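PDB 2HFS: mevalonate kinase, putative, which probably catalyses the ATP-dependent phosphorylation of (R)-mevalonate to (R)-5-phosphomevalonate, the first of three steps leading to isopentenyl diphosphate. Local coordinates for residues 58-63 against 100-105. Sequence-based numbering, arbitrary orientation.
Sequences LQVDDQ and MFIGGP
With CG of Phe101 trans to its own backbone N (chi1 177°) and the carboxylate of Asp61 swung the same way (chi1 -180°), ring and acid meet on one face of two parallel strands. OD2 of Asp61 reaches the ring edge in its plane, 3.4 Å from CD1 of Phe101, the carboxylate standing almost perpendicular to the ring. Gln63, bent at chi2, lays its amide obliquely by the same ring, CD 3.5 Å from CE1 of Phe101, and its NE2 donates to the syn side of Asp61 OD1 at 3.0 Å. On the other face, fully extended selenomethionine Met100 runs into the core, its SE 3.8 Å from CD2 of Leu58. CD1 of Ile102 touches CG1 of Val60 at 3.7 Å and also packs against the carboxylate of Asp62, whose OD2 forms a salt bridge with Arg64; helices 70-88 and 114-130 cover this face, the second over Leu58 and Met100. Three backbone bonds join the strands, Met100 N to Gln59 O, Asp61 N to Met100 O and Ile102 N to Asp61 O (2.9 Å); a fourth, Gln63 N to Ile102 O, continues the pattern just past strand 58-62. This is the parallel pairing of a beta-alpha-beta crossover, strand 58-62, helix 70-88 and strand 97-103, in the N-terminal part of the GHMP kinase fold. The helix-covered face thus mixes apolar packing with a salt bridge, while on the other an aromatic edge's weakly positive C-H groups probably favour the acid that Gln63 helps to orient.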
ATOM      1  N   LEU A  58       7.206  11.188 -22.893  1.00 14.16           N
ATOM      2  CA  LEU A  58       7.158   9.870 -22.273  1.00 13.57           C
ATOM      3  C   LEU A  58       5.978   9.091 -22.838  1.00 14.27           C
ATOM      4  O   LEU A  58       4.814   9.455 -22.636  1.00 13.01           O
ATOM      5  CB  LEU A  58       7.036  10.011 -20.740  1.00 14.07           C
ATOM      6  CG  LEU A  58       6.988   8.744 -19.881  1.00 13.70           C
ATOM      7  CD1 LEU A  58       8.337   8.020 -19.951  1.00 10.89           C
ATOM      8  CD2 LEU A  58       6.605   9.073 -18.436  1.00 13.71           C
ATOM      9  N   GLN A  59       6.285   8.008 -23.539  1.00 12.09           N
ATOM     10  CA  GLN A  59       5.240   7.154 -24.106  1.00 12.09           C
ATOM     11  C   GLN A  59       4.932   6.024 -23.129  1.00 12.40           C
ATOM     12  O   GLN A  59       5.817   5.235 -22.827  1.00 12.25           O
ATOM     13  CB  GLN A  59       5.691   6.558 -25.438  1.00 13.32           C
ATOM     14  CG  GLN A  59       6.185   7.572 -26.480  1.00 16.94           C
ATOM     15  CD  GLN A  59       5.257   8.766 -26.659  1.00 19.67           C
ATOM     16  OE1 GLN A  59       4.037   8.604 -26.790  1.00 21.07           O
ATOM     17  NE2 GLN A  59       5.831   9.969 -26.658  1.00 19.43           N
ATOM     18  N   VAL A  60       3.697   5.950 -22.637  1.00 11.70           N
ATOM     19  CA  VAL A  60       3.370   4.960 -21.601  1.00 11.12           C
ATOM     20  C   VAL A  60       2.621   3.780 -22.160  1.00 11.01           C
ATOM     21  O   VAL A  60       1.550   3.929 -22.780  1.00 10.29           O
ATOM     22  CB  VAL A  60       2.565   5.540 -20.409  1.00 12.18           C
ATOM     23  CG1 VAL A  60       2.224   4.436 -19.371  1.00 11.03           C
ATOM     24  CG2 VAL A  60       3.319   6.655 -19.728  1.00 11.83           C
ATOM     25  N   ASP A  61       3.183   2.606 -21.895  1.00  9.42           N
ATOM     26  CA  ASP A  61       2.594   1.332 -22.288  1.00 10.94           C
ATOM     27  C   ASP A  61       2.295   0.583 -20.994  1.00 10.32           C
ATOM     28  O   ASP A  61       3.120  -0.169 -20.472  1.00  9.64           O
ATOM     29  CB  ASP A  61       3.555   0.592 -23.218  1.00 10.50           C
ATOM     30  CG  ASP A  61       3.027  -0.752 -23.691  1.00 14.26           C
ATOM     31  OD1 ASP A  61       1.796  -1.054 -23.581  1.00 10.94           O
ATOM     32  OD2 ASP A  61       3.821  -1.569 -24.225  1.00 13.80           O
ATOM     33  N   ASP A  62       1.104   0.863 -20.462  1.00 10.05           N
ATOM     34  CA  ASP A  62       0.697   0.420 -19.138  1.00  9.34           C
ATOM     35  C   ASP A  62      -0.011  -0.919 -19.248  1.00 10.69           C
ATOM     36  O   ASP A  62      -1.192  -1.006 -19.677  1.00  9.82           O
ATOM     37  CB  ASP A  62      -0.218   1.480 -18.491  1.00 11.18           C
ATOM     38  CG  ASP A  62      -0.410   1.269 -16.996  1.00  9.71           C
ATOM     39  OD1 ASP A  62      -0.179   0.137 -16.505  1.00  9.72           O
ATOM     40  OD2 ASP A  62      -0.812   2.192 -16.249  1.00  5.69           O
ATOM     41  N   GLN A  63       0.709  -1.970 -18.860  1.00  8.87           N
ATOM     42  CA  GLN A  63       0.187  -3.330 -18.942  1.00  9.12           C
ATOM     43  C   GLN A  63      -0.013  -4.038 -17.603  1.00  8.66           C
ATOM     44  O   GLN A  63      -0.179  -5.251 -17.550  1.00  7.53           O
ATOM     45  CB  GLN A  63       1.053  -4.174 -19.870  1.00 11.10           C
ATOM     46  CG  GLN A  63       1.303  -3.524 -21.203  1.00 11.45           C
ATOM     47  CD  GLN A  63       1.356  -4.502 -22.345  1.00 11.32           C
ATOM     48  OE1 GLN A  63       1.476  -5.719 -22.142  1.00 11.71           O
ATOM     49  NE2 GLN A  63       1.264  -3.968 -23.572  1.00 12.10           N
HETATM   50  N   MSE A 100       8.064   3.844 -22.021  1.00 11.89           N
HETATM   51  CA  MSE A 100       7.891   3.302 -20.675  1.00 13.29           C
HETATM   52  C   MSE A 100       6.988   2.070 -20.774  1.00 12.58           C
HETATM   53  O   MSE A 100       5.867   2.143 -21.303  1.00 11.98           O
HETATM   54  CB  MSE A 100       7.250   4.376 -19.788  1.00 15.05           C
HETATM   55  CG  MSE A 100       7.190   4.034 -18.315  1.00 16.68           C
HETATM   56 SE   MSE A 100       6.386   5.499 -17.253  1.00 24.06          SE
HETATM   57  CE  MSE A 100       6.400   4.559 -15.597  1.00 18.57           C
ATOM     58  N   PHE A 101       7.469   0.930 -20.294  1.00  9.38           N
ATOM     59  CA  PHE A 101       6.607  -0.247 -20.183  1.00  9.86           C
ATOM     60  C   PHE A 101       6.298  -0.496 -18.714  1.00  9.75           C
ATOM     61  O   PHE A 101       7.221  -0.536 -17.904  1.00  9.87           O
ATOM     62  CB  PHE A 101       7.277  -1.465 -20.810  1.00 10.79           C
ATOM     63  CG  PHE A 101       6.475  -2.730 -20.667  1.00 14.13           C
ATOM     64  CD1 PHE A 101       5.525  -3.077 -21.635  1.00 17.74           C
ATOM     65  CD2 PHE A 101       6.664  -3.571 -19.572  1.00 14.56           C
ATOM     66  CE1 PHE A 101       4.771  -4.248 -21.511  1.00 15.31           C
ATOM     67  CE2 PHE A 101       5.904  -4.751 -19.431  1.00 13.22           C
ATOM     68  CZ  PHE A 101       4.966  -5.087 -20.396  1.00 14.72           C
ATOM     69  N   ILE A 102       5.014  -0.617 -18.354  1.00  9.77           N
ATOM     70  CA  ILE A 102       4.680  -0.891 -16.931  1.00  9.30           C
ATOM     71  C   ILE A 102       4.053  -2.261 -16.760  1.00  9.85           C
ATOM     72  O   ILE A 102       3.034  -2.565 -17.398  1.00  9.47           O
ATOM     73  CB  ILE A 102       3.748   0.177 -16.287  1.00  9.95           C
ATOM     74  CG1 ILE A 102       3.995   1.592 -16.825  1.00  9.20           C
ATOM     75  CG2 ILE A 102       3.887   0.142 -14.750  1.00  8.44           C
ATOM     76  CD1 ILE A 102       3.006   2.611 -16.251  1.00  8.61           C
ATOM     77  N   GLY A 103       4.626  -3.052 -15.852  1.00  8.38           N
ATOM     78  CA  GLY A 103       4.207  -4.436 -15.634  1.00  9.55           C
ATOM     79  C   GLY A 103       4.253  -4.891 -14.190  1.00  8.84           C
ATOM     80  O   GLY A 103       3.844  -4.153 -13.278  1.00 11.48           O
ATOM     81  N   GLY A 104       4.686  -6.136 -13.981  1.00 11.21           N
ATOM     82  CA  GLY A 104       4.739  -6.721 -12.619  1.00  9.58           C
ATOM     83  C   GLY A 104       3.387  -7.282 -12.201  1.00  7.08           C
ATOM     84  O   GLY A 104       2.370  -6.906 -12.783  1.00  9.06           O
ATOM     85  N   PRO A 105       3.354  -8.195 -11.230  1.00  8.17           N
ATOM     86  CA  PRO A 105       2.112  -8.938 -10.913  1.00  7.38           C
ATOM     87  C   PRO A 105       1.150  -8.224  -9.978  1.00  7.56           C
ATOM     88  O   PRO A 105       0.021  -8.664  -9.840  1.00  8.88           O
ATOM     89  CB  PRO A 105       2.632 -10.222 -10.259  1.00  8.31           C
ATOM     90  CG  PRO A 105       3.835  -9.787  -9.558  1.00  6.65           C
ATOM     91  CD  PRO A 105       4.470  -8.640 -10.375  1.00  7.86           C
TER